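PDB 5M9N: tudor domain-containing protein 1 from Homo sapiens, which binds peptides bearing methylated arginine through its Tudor domains and probably helps silence transposable elements through the piRNA pathway during spermatogenesis. Local coordinates for residues A[59-64]-A[117-122]; A[91-94]-A[99-102]; A[112-117]-A[123-128]. All coordinates share one frame; numbering follows the deposited sequence.

Interaction 1. Residues A[59-64]-A[117-122]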
loop_
_atom_site.group_PDB
_atom_site.type_symbol
_atom_site.label_atom_id
_atom_site.label_comp_id
_atom_site.label_asym_id
_atom_site.label_seq_id
_atom_site.Cartn_x
_atom_site.Cartn_y
_atom_site.Cartn_z
ATOM N N ARG A 59 13.114 3.134 -7.720
ATOM C CA ARG A 59 14.536 3.174 -7.358
ATOM C C ARG A 59 14.669 3.442 -5.868
ATOM O O ARG A 59 15.352 2.708 -5.155
ATOM C CB ARG A 59 15.262 4.274 -8.139
ATOM C CG ARG A 59 15.196 4.124 -9.669
ATOM C CD ARG A 59 15.124 5.468 -10.407
ATOM N NE ARG A 59 16.426 6.146 -10.500
ATOM C CZ ARG A 59 17.265 6.116 -11.544
ATOM N NH1 ARG A 59 16.980 5.433 -12.656
ATOM N NH2 ARG A 59 18.424 6.778 -11.468
ATOM N N LYS A 60 14.018 4.518 -5.427
ATOM C CA LYS A 60 13.974 4.951 -4.019
ATOM C C LYS A 60 13.550 3.800 -3.068
ATOM O O LYS A 60 14.053 3.665 -1.947
ATOM C CB LYS A 60 12.999 6.120 -3.900
ATOM C CG LYS A 60 13.313 7.077 -2.774
ATOM C CD LYS A 60 14.249 8.197 -3.206
ATOM C CE LYS A 60 14.973 8.856 -2.039
ATOM N NZ LYS A 60 16.180 8.070 -1.671
ATOM N N LEU A 61 12.679 2.933 -3.567
ATOM C CA LEU A 61 12.161 1.794 -2.836
ATOM C C LEU A 61 13.070 0.583 -2.888
ATOM O O LEU A 61 13.200 -0.109 -1.880
ATOM C CB LEU A 61 10.759 1.456 -3.359
ATOM C CG LEU A 61 9.665 0.796 -2.533
ATOM C CD1 LEU A 61 9.527 1.491 -1.189
ATOM C CD2 LEU A 61 8.395 0.871 -3.358
ATOM N N ALA A 62 13.729 0.338 -4.039
ATOM C CA ALA A 62 14.714 -0.719 -4.125
ATOM C C ALA A 62 15.860 -0.370 -3.215
ATOM O O ALA A 62 16.469 -1.240 -2.649
ATOM C CB ALA A 62 15.219 -0.905 -5.562
ATOM N N GLU A 63 16.137 0.917 -3.098
ATOM C CA GLU A 63 17.160 1.447 -2.194
ATOM C C GLU A 63 16.802 1.192 -0.713
ATOM O O GLU A 63 17.635 0.746 0.086
ATOM C CB GLU A 63 17.339 2.943 -2.475
ATOM C CG GLU A 63 17.865 3.799 -1.329
ATOM C CD GLU A 63 18.578 5.061 -1.791
ATOM O OE1 GLU A 63 18.458 5.467 -2.989
ATOM O OE2 GLU A 63 19.292 5.644 -0.933
ATOM N N LEU A 64 15.550 1.458 -0.381
ATOM C CA LEU A 64 15.047 1.203 0.991
ATOM C C LEU A 64 15.191 -0.250 1.337
ATOM O O LEU A 64 15.703 -0.609 2.382
ATOM C CB LEU A 64 13.588 1.622 1.085
ATOM C CG LEU A 64 12.862 1.355 2.395
ATOM C CD1 LEU A 64 13.571 2.026 3.557
ATOM C CD2 LEU A 64 11.445 1.862 2.266
ATOM N N TYR A 117 1.854 -4.215 4.734
ATOM C CA TYR A 117 3.093 -3.720 4.125
ATOM C C TYR A 117 2.867 -2.317 3.661
ATOM O O TYR A 117 2.121 -2.076 2.679
ATOM C CB TYR A 117 3.542 -4.621 2.998
ATOM C CG TYR A 117 3.993 -5.975 3.503
ATOM C CD1 TYR A 117 5.197 -6.124 4.157
ATOM C CD2 TYR A 117 3.161 -7.091 3.419
ATOM C CE1 TYR A 117 5.607 -7.348 4.633
ATOM C CE2 TYR A 117 3.566 -8.304 3.901
ATOM C CZ TYR A 117 4.783 -8.435 4.552
ATOM O OH TYR A 117 5.200 -9.685 5.006
ATOM N N VAL A 118 3.451 -1.372 4.381
ATOM C CA VAL A 118 3.034 0.020 4.220
ATOM C C VAL A 118 3.517 0.671 2.886
ATOM O O VAL A 118 3.080 1.737 2.470
ATOM C CB VAL A 118 3.521 0.899 5.352
ATOM C CG1 VAL A 118 2.805 0.535 6.625
ATOM C CG2 VAL A 118 5.039 0.874 5.509
ATOM N N ASP A 119 4.411 0.020 2.250
ATOM C CA ASP A 119 4.909 0.534 0.931
ATOM C C ASP A 119 4.287 -0.134 -0.262
ATOM O O ASP A 119 4.567 0.288 -1.458
ATOM C CB ASP A 119 6.400 0.365 0.946
ATOM C CG ASP A 119 7.062 1.290 1.896
ATOM O OD1 ASP A 119 6.725 2.527 1.921
ATOM O OD2 ASP A 119 7.980 0.781 2.558
ATOM N N TYR A 120 3.413 -1.120 -0.011
ATOM C CA TYR A 120 2.880 -1.977 -1.068
ATOM C C TYR A 120 1.403 -2.156 -0.973
ATOM O O TYR A 120 0.745 -2.257 -2.013
ATOM C CB TYR A 120 3.586 -3.368 -1.163
ATOM C CG TYR A 120 4.979 -3.256 -1.612
ATOM C CD1 TYR A 120 5.982 -2.928 -0.710
ATOM C CD2 TYR A 120 5.320 -3.425 -2.960
ATOM C CE1 TYR A 120 7.262 -2.747 -1.096
ATOM C CE2 TYR A 120 6.633 -3.223 -3.391
ATOM C CZ TYR A 120 7.593 -2.904 -2.449
ATOM O OH TYR A 120 8.896 -2.659 -2.746
ATOM N N GLY A 121 0.853 -2.291 0.236
ATOM C CA GLY A 121 -0.548 -2.389 0.424
ATOM C C GLY A 121 -1.141 -3.736 0.711
ATOM O O GLY A 121 -2.338 -3.833 1.107
ATOM N N ASN A 122 -0.333 -4.771 0.575
ATOM C CA ASN A 122 -0.748 -6.104 0.917
ATOM C C ASN A 122 -0.525 -6.333 2.427
ATOM O O ASN A 122 -0.047 -5.452 3.158
ATOM C CB ASN A 122 -0.034 -7.141 0.013
ATOM C CG ASN A 122 1.449 -7.166 0.216
ATOM O OD1 ASN A 122 2.101 -6.142 0.247
ATOM N ND2 ASN A 122 1.965 -8.330 0.487
#

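Interaction 2. Residues A[91-94]-A[99-102]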
loop_
_atom_site.group_PDB
_atom_site.type_symbol
_atom_site.label_atom_id
_atom_site.label_comp_id
_atom_site.label_asym_id
_atom_site.label_seq_id
_atom_site.Cartn_x
_atom_site.Cartn_y
_atom_site.Cartn_z
ATOM N N ALA A 91 9.234 -6.483 8.670
ATOM C CA ALA A 91 8.632 -7.775 8.473
ATOM C C ALA A 91 9.261 -8.450 7.249
ATOM O O ALA A 91 9.439 -7.788 6.193
ATOM C CB ALA A 91 7.168 -7.603 8.254
ATOM N N GLN A 92 9.578 -9.748 7.379
ATOM C CA GLN A 92 10.147 -10.513 6.269
ATOM C C GLN A 92 9.034 -11.225 5.492
ATOM O O GLN A 92 8.375 -12.148 6.000
ATOM C CB GLN A 92 11.130 -11.519 6.879
ATOM C CG GLN A 92 12.062 -12.175 5.938
ATOM C CD GLN A 92 13.038 -13.079 6.653
ATOM O OE1 GLN A 92 12.902 -13.389 7.858
ATOM N NE2 GLN A 92 13.968 -13.551 5.930
ATOM N N PHE A 93 8.781 -10.746 4.294
ATOM C CA PHE A 93 7.687 -11.195 3.437
ATOM C C PHE A 93 7.808 -12.668 3.141
ATOM O O PHE A 93 8.896 -13.151 2.894
ATOM C CB PHE A 93 7.720 -10.330 2.138
ATOM C CG PHE A 93 6.598 -10.582 1.156
ATOM C CD1 PHE A 93 5.306 -10.899 1.577
ATOM C CD2 PHE A 93 6.827 -10.387 -0.199
ATOM C CE1 PHE A 93 4.283 -11.088 0.665
ATOM C CE2 PHE A 93 5.819 -10.581 -1.118
ATOM C CZ PHE A 93 4.547 -10.917 -0.697
ATOM N N SER A 94 6.697 -13.409 3.233
ATOM C CA SER A 94 6.788 -14.846 3.095
ATOM C C SER A 94 7.250 -15.286 1.694
ATOM O O SER A 94 7.906 -16.303 1.582
ATOM C CB SER A 94 5.474 -15.541 3.374
ATOM O OG SER A 94 4.504 -14.978 2.544
ATOM N N TRP A 99 12.939 -8.069 3.473
ATOM C CA TRP A 99 12.497 -7.249 4.563
ATOM C C TRP A 99 11.774 -5.991 4.020
ATOM O O TRP A 99 12.249 -5.350 3.093
ATOM C CB TRP A 99 13.683 -6.860 5.405
ATOM C CG TRP A 99 14.156 -8.048 6.247
ATOM C CD1 TRP A 99 15.218 -8.887 5.948
ATOM C CD2 TRP A 99 13.611 -8.524 7.465
ATOM N NE1 TRP A 99 15.362 -9.826 6.899
ATOM C CE2 TRP A 99 14.398 -9.643 7.855
ATOM C CE3 TRP A 99 12.555 -8.117 8.295
ATOM C CZ2 TRP A 99 14.161 -10.352 9.020
ATOM C CZ3 TRP A 99 12.295 -8.843 9.449
ATOM C CH2 TRP A 99 13.117 -9.951 9.819
ATOM N N TYR A 100 10.634 -5.690 4.615
ATOM C CA TYR A 100 9.755 -4.594 4.195
ATOM C C TYR A 100 9.314 -3.831 5.409
ATOM O O TYR A 100 9.342 -4.385 6.514
ATOM C CB TYR A 100 8.560 -5.166 3.415
ATOM C CG TYR A 100 8.936 -5.791 2.082
ATOM C CD1 TYR A 100 9.014 -5.062 0.918
ATOM C CD2 TYR A 100 9.244 -7.124 2.014
ATOM C CE1 TYR A 100 9.448 -5.663 -0.300
ATOM C CE2 TYR A 100 9.616 -7.737 0.859
ATOM C CZ TYR A 100 9.735 -6.999 -0.316
ATOM O OH TYR A 100 10.078 -7.713 -1.403
ATOM N N ARG A 101 8.832 -2.608 5.215
ATOM C CA ARG A 101 8.218 -1.847 6.309
ATOM C C ARG A 101 6.768 -2.287 6.529
ATOM O O ARG A 101 5.984 -2.567 5.607
ATOM C CB ARG A 101 8.373 -0.362 6.072
ATOM C CG ARG A 101 9.821 0.027 5.882
ATOM C CD ARG A 101 10.032 1.490 5.842
ATOM N NE ARG A 101 9.196 2.175 4.849
ATOM C CZ ARG A 101 9.309 3.447 4.551
ATOM N NH1 ARG A 101 10.205 4.218 5.125
ATOM N NH2 ARG A 101 8.513 3.977 3.665
ATOM N N ALA A 102 6.406 -2.458 7.805
ATOM C CA ALA A 102 5.131 -3.045 8.063
ATOM C C ALA A 102 4.504 -2.465 9.342
ATOM O O ALA A 102 5.214 -2.166 10.282
ATOM C CB ALA A 102 5.245 -4.530 8.191
#

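Interaction 3. Residues A[112-117]-A[123-128]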
loop_
_atom_site.group_PDB
_atom_site.type_symbol
_atom_site.label_atom_id
_atom_site.label_comp_id
_atom_site.label_asym_id
_atom_site.label_seq_id
_atom_site.Cartn_x
_atom_site.Cartn_y
_atom_site.Cartn_z
ATOM N N SER A 112 2.182 -14.693 16.653
ATOM C CA SER A 112 1.961 -14.373 15.244
ATOM C C SER A 112 1.178 -13.070 15.142
ATOM O O SER A 112 0.422 -12.735 16.047
ATOM C CB SER A 112 1.277 -15.540 14.504
ATOM O OG SER A 112 -0.041 -15.752 14.950
ATOM N N VAL A 113 1.450 -12.280 14.100
ATOM C CA VAL A 113 0.862 -10.942 13.980
ATOM C C VAL A 113 0.330 -10.699 12.569
ATOM O O VAL A 113 1.003 -11.082 11.613
ATOM C CB VAL A 113 1.924 -9.908 14.326
ATOM C CG1 VAL A 113 1.431 -8.485 14.227
ATOM C CG2 VAL A 113 2.439 -10.101 15.717
ATOM N N LEU A 114 -0.812 -10.025 12.449
ATOM C CA LEU A 114 -1.330 -9.542 11.155
ATOM C C LEU A 114 -0.585 -8.251 10.850
ATOM O O LEU A 114 -0.572 -7.365 11.690
ATOM C CB LEU A 114 -2.812 -9.316 11.246
ATOM C CG LEU A 114 -3.458 -8.742 10.006
ATOM C CD1 LEU A 114 -3.379 -9.727 8.860
ATOM C CD2 LEU A 114 -4.890 -8.373 10.313
ATOM N N VAL A 115 0.147 -8.203 9.721
ATOM C CA VAL A 115 0.889 -6.997 9.392
ATOM C C VAL A 115 0.478 -6.454 7.995
ATOM O O VAL A 115 0.130 -7.244 7.145
ATOM C CB VAL A 115 2.428 -7.171 9.418
ATOM C CG1 VAL A 115 2.932 -7.622 10.816
ATOM C CG2 VAL A 115 2.949 -8.099 8.303
ATOM N N GLY A 116 0.464 -5.140 7.846
ATOM C CA GLY A 116 0.253 -4.473 6.531
ATOM C C GLY A 116 1.539 -3.898 5.988
ATOM O O GLY A 116 2.287 -3.225 6.723
ATOM N N TYR A 117 1.854 -4.215 4.734
ATOM C CA TYR A 117 3.093 -3.720 4.125
ATOM C C TYR A 117 2.867 -2.317 3.661
ATOM O O TYR A 117 2.121 -2.076 2.679
ATOM C CB TYR A 117 3.542 -4.621 2.998
ATOM C CG TYR A 117 3.993 -5.975 3.503
ATOM C CD1 TYR A 117 5.197 -6.124 4.157
ATOM C CD2 TYR A 117 3.161 -7.091 3.419
ATOM C CE1 TYR A 117 5.607 -7.348 4.633
ATOM C CE2 TYR A 117 3.566 -8.304 3.901
ATOM C CZ TYR A 117 4.783 -8.435 4.552
ATOM O OH TYR A 117 5.200 -9.685 5.006
ATOM N N PHE A 123 -0.937 -7.507 2.877
ATOM C CA PHE A 123 -0.931 -7.886 4.273
ATOM C C PHE A 123 -0.735 -9.400 4.400
ATOM O O PHE A 123 -0.957 -10.133 3.473
ATOM C CB PHE A 123 -2.196 -7.380 4.951
ATOM C CG PHE A 123 -3.437 -8.134 4.551
ATOM C CD1 PHE A 123 -3.722 -9.400 5.112
ATOM C CD2 PHE A 123 -4.308 -7.601 3.607
ATOM C CE1 PHE A 123 -4.788 -10.135 4.685
ATOM C CE2 PHE A 123 -5.416 -8.334 3.190
ATOM C CZ PHE A 123 -5.679 -9.584 3.764
ATOM N N GLU A 124 -0.277 -9.870 5.560
ATOM C CA GLU A 124 -0.260 -11.289 5.882
ATOM C C GLU A 124 -0.098 -11.491 7.391
ATOM O O GLU A 124 0.111 -10.536 8.107
ATOM C CB GLU A 124 0.845 -12.061 5.178
ATOM C CG GLU A 124 2.255 -11.653 5.507
ATOM C CD GLU A 124 3.278 -12.337 4.564
ATOM O OE1 GLU A 124 2.983 -13.418 4.029
ATOM O OE2 GLU A 124 4.366 -11.799 4.416
ATOM N N ILE A 125 -0.164 -12.743 7.802
ATOM C CA ILE A 125 0.089 -13.126 9.190
ATOM C C ILE A 125 1.422 -13.807 9.269
ATOM O O ILE A 125 1.689 -14.735 8.525
ATOM C CB ILE A 125 -1.047 -14.020 9.728
ATOM C CG1 ILE A 125 -2.302 -13.179 9.820
ATOM C CG2 ILE A 125 -0.695 -14.581 11.115
ATOM C CD1 ILE A 125 -3.550 -14.032 9.974
ATOM N N LEU A 126 2.264 -13.312 10.151
ATOM C CA LEU A 126 3.628 -13.751 10.276
ATOM C C LEU A 126 3.945 -14.156 11.716
ATOM O O LEU A 126 3.539 -13.486 12.658
ATOM C CB LEU A 126 4.581 -12.639 9.891
ATOM C CG LEU A 126 4.548 -12.217 8.420
ATOM C CD1 LEU A 126 5.592 -11.136 8.190
ATOM C CD2 LEU A 126 4.854 -13.399 7.528
ATOM N N SER A 127 4.720 -15.232 11.814
ATOM C CA SER A 127 5.491 -15.524 12.992
ATOM C C SER A 127 6.260 -14.295 13.491
ATOM O O SER A 127 6.871 -13.562 12.692
ATOM C CB SER A 127 6.475 -16.633 12.628
ATOM O OG SER A 127 7.296 -16.923 13.740
ATOM N N LEU A 128 6.297 -14.089 14.806
ATOM C CA LEU A 128 7.190 -13.081 15.421
ATOM C C LEU A 128 8.673 -13.197 15.033
ATOM O O LEU A 128 9.401 -12.189 15.037
ATOM C CB LEU A 128 7.050 -13.079 16.957
ATOM C CG LEU A 128 5.713 -12.667 17.566
ATOM C CD1 LEU A 128 5.774 -12.791 19.081
ATOM C CD2 LEU A 128 5.373 -11.251 17.264
#

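Interaction 1. Residues A[59-64]-A[117-122]
Leu61 and Leu64, three residues apart on helix 58-73, rest on Asp119 and Tyr120 of the turn between strands 112-117 and 123-127. Leu61 does most of the touching. The phenol of Tyr120 comes from the opposite direction and brings its OH to 3.5 Å from Leu61 CG, with Leu61 CD2 4.0 Å from Tyr120 CZ. The other methyl, Leu61 CD1, lies across the stem of the acid, 4.0 Å from Asp119 CB. Both methyls reach the turn because CG stands roughly opposite the backbone nitrogen (chi1 -152°). Leu64 approaches the same acid from the opposite direction, its CD2 methyl 3.6 Å from Asp119 OD2.

The contact across the segments is therefore apolar on the helix side, although it buries a carboxylate. That charge is satisfied from elsewhere: Asp119 OD1 takes a salt bridge from Arg101 NH2 and a hydrogen bond from Gln144 N, which probably keeps the acid ionised in its buried setting. Leu64 also packs on Arg101, so the leucine lies against both halves of the ion pair.

Within the turn, Tyr117 O accepts from Gly121 N at 2.8 Å and from Tyr120 N at 3.1 Å, while Tyr117 N donates to Asn122 O at 2.8 Å and closes the base. Val118 ties it by backbone hydrogen bonds to Arg101 and Ala145. Gly121 turns the chain with a positive phi of 103°, a conformation that glycine adopts easily. Tyr120 also meets the ring of Tyr100 at about a right angle, and Tyr117, Tyr120 and Asn122 pack on the modified side chain of the bound peptide. Helix 58-73 thus backs the loop that supplies part of the methylarginine-binding aromatic cage of an extended Tudor domain.

Interaction 2. Residues A[91-94]-A[99-102]
One face of the Trp99 indole carries Gln92: its CB sits 3.6 Å from the centroid of the six-membered ring, almost on the ring normal. With CG opposite the backbone nitrogen (chi1 -166°) and the chain extended beyond it, the Gln92 side chain lies across the indole and its amide stacks on it, planes 18° apart and OE1 3.5 Å from Trp99 CZ2. NE2 of Gln92 donates a hydrogen bond to Asp97 O in the intervening turn. The edge of the Phe93 ring is turned to the face of Tyr100 in an offset edge-to-face pair, centroids 5.8 Å apart and planes at 90°. At the root of that ring, Phe93 CB comes to 3.5 Å from Tyr100 CE2, while Ala91 O lies at the Tyr100 edge.

These pairs decorate the hairpin of strands 88-92 and 99-109 in the Tudor barrel, and Phe93 and Tyr100 both pack on the modified side chain of the bound peptide as walls of its cage. Ala91 and Tyr100 are the hydrogen-bonded antiparallel pair: Ala91 N donates to Tyr100 O at 3.0 Å, and Tyr100 N returns a bond to Ala91 O at 2.9 Å. On the Tyr100 side of the sheet, Ala91 CB touches Ala102 CB at 3.6 Å. Tyr100 OH is hydrogen-bonded to Asp96 OD2.

Interaction 3. Residues A[112-117]-A[123-128]
Val113 and Val115 pair with Leu126 and Glu124 in the antiparallel hairpin of strands 112-117 and 123-127, at one end of the Tudor sheet; the short strand axes make 153°. Four backbone hydrogen bonds join them. Val113 N donates to Leu126 O at 2.8 Å and Leu126 N to Val113 O at 2.9 Å; Val115 N gives a nearly straight bond to Glu124 O at 2.8 Å, answered by Glu124 N to Val115 O at 3.1 Å. The non-hydrogen-bonded pair Leu114-Ile125 lies between them, and Ser112-Ser127 and Gly116-Phe123 flank them; CA-H...O contacts, among them Ile125 CA to Val113 O, add to the ladder.

On the face of Leu114, Ile125 and Phe123, Leu114 CD1 lies between Ile125 CG1 at 3.7 Å and Phe123 CD1 at 3.8 Å. On the face of Val113, Val115 and Leu126, the side chains of Val115 and Leu126 cross at about a right angle, CG2 of the valine touching CD1 of the leucine, and Val113 CG2 touches Leu128 CD2 at 3.5 Å.

One polar side-chain pair spans the hairpin. Glu124 places CG between its backbone N and carbonyl carbon (chi1 62°), and its extended chain crosses the Tyr117 side chain obliquely, carboxylate and ring planes 65° apart. Ser94 OG holds OE1 of this glutamate. Glu124 OE2 lies at the Tyr117 ring edge, in its plane, modelled 2.3 Å from Tyr117 OH: the hydrogen bond is plausible, its length doubtful.

From the N terminus, helix 58-73 comes first, and interaction 1 closes the longest loop by bringing it to the turn 117-122. Nested within that loop is interaction 2, the hairpin of strands 88-92 and 99-109. Strand 112-117 follows, pairing with 123-127 in interaction 3, which starts after interaction 2 has closed. Interactions 1 and 3 cross along the chain and share Tyr117, since the turn on which the helix packs also joins the two strands. Strands 99-109 and 112-117 are sheet neighbours, so the hairpins continue into each other. Phe93 meets Tyr117 and Glu124 between interactions 2 and 3; the hairpins and the turn supply residues that pack on the bound peptide, with the helix behind the turn.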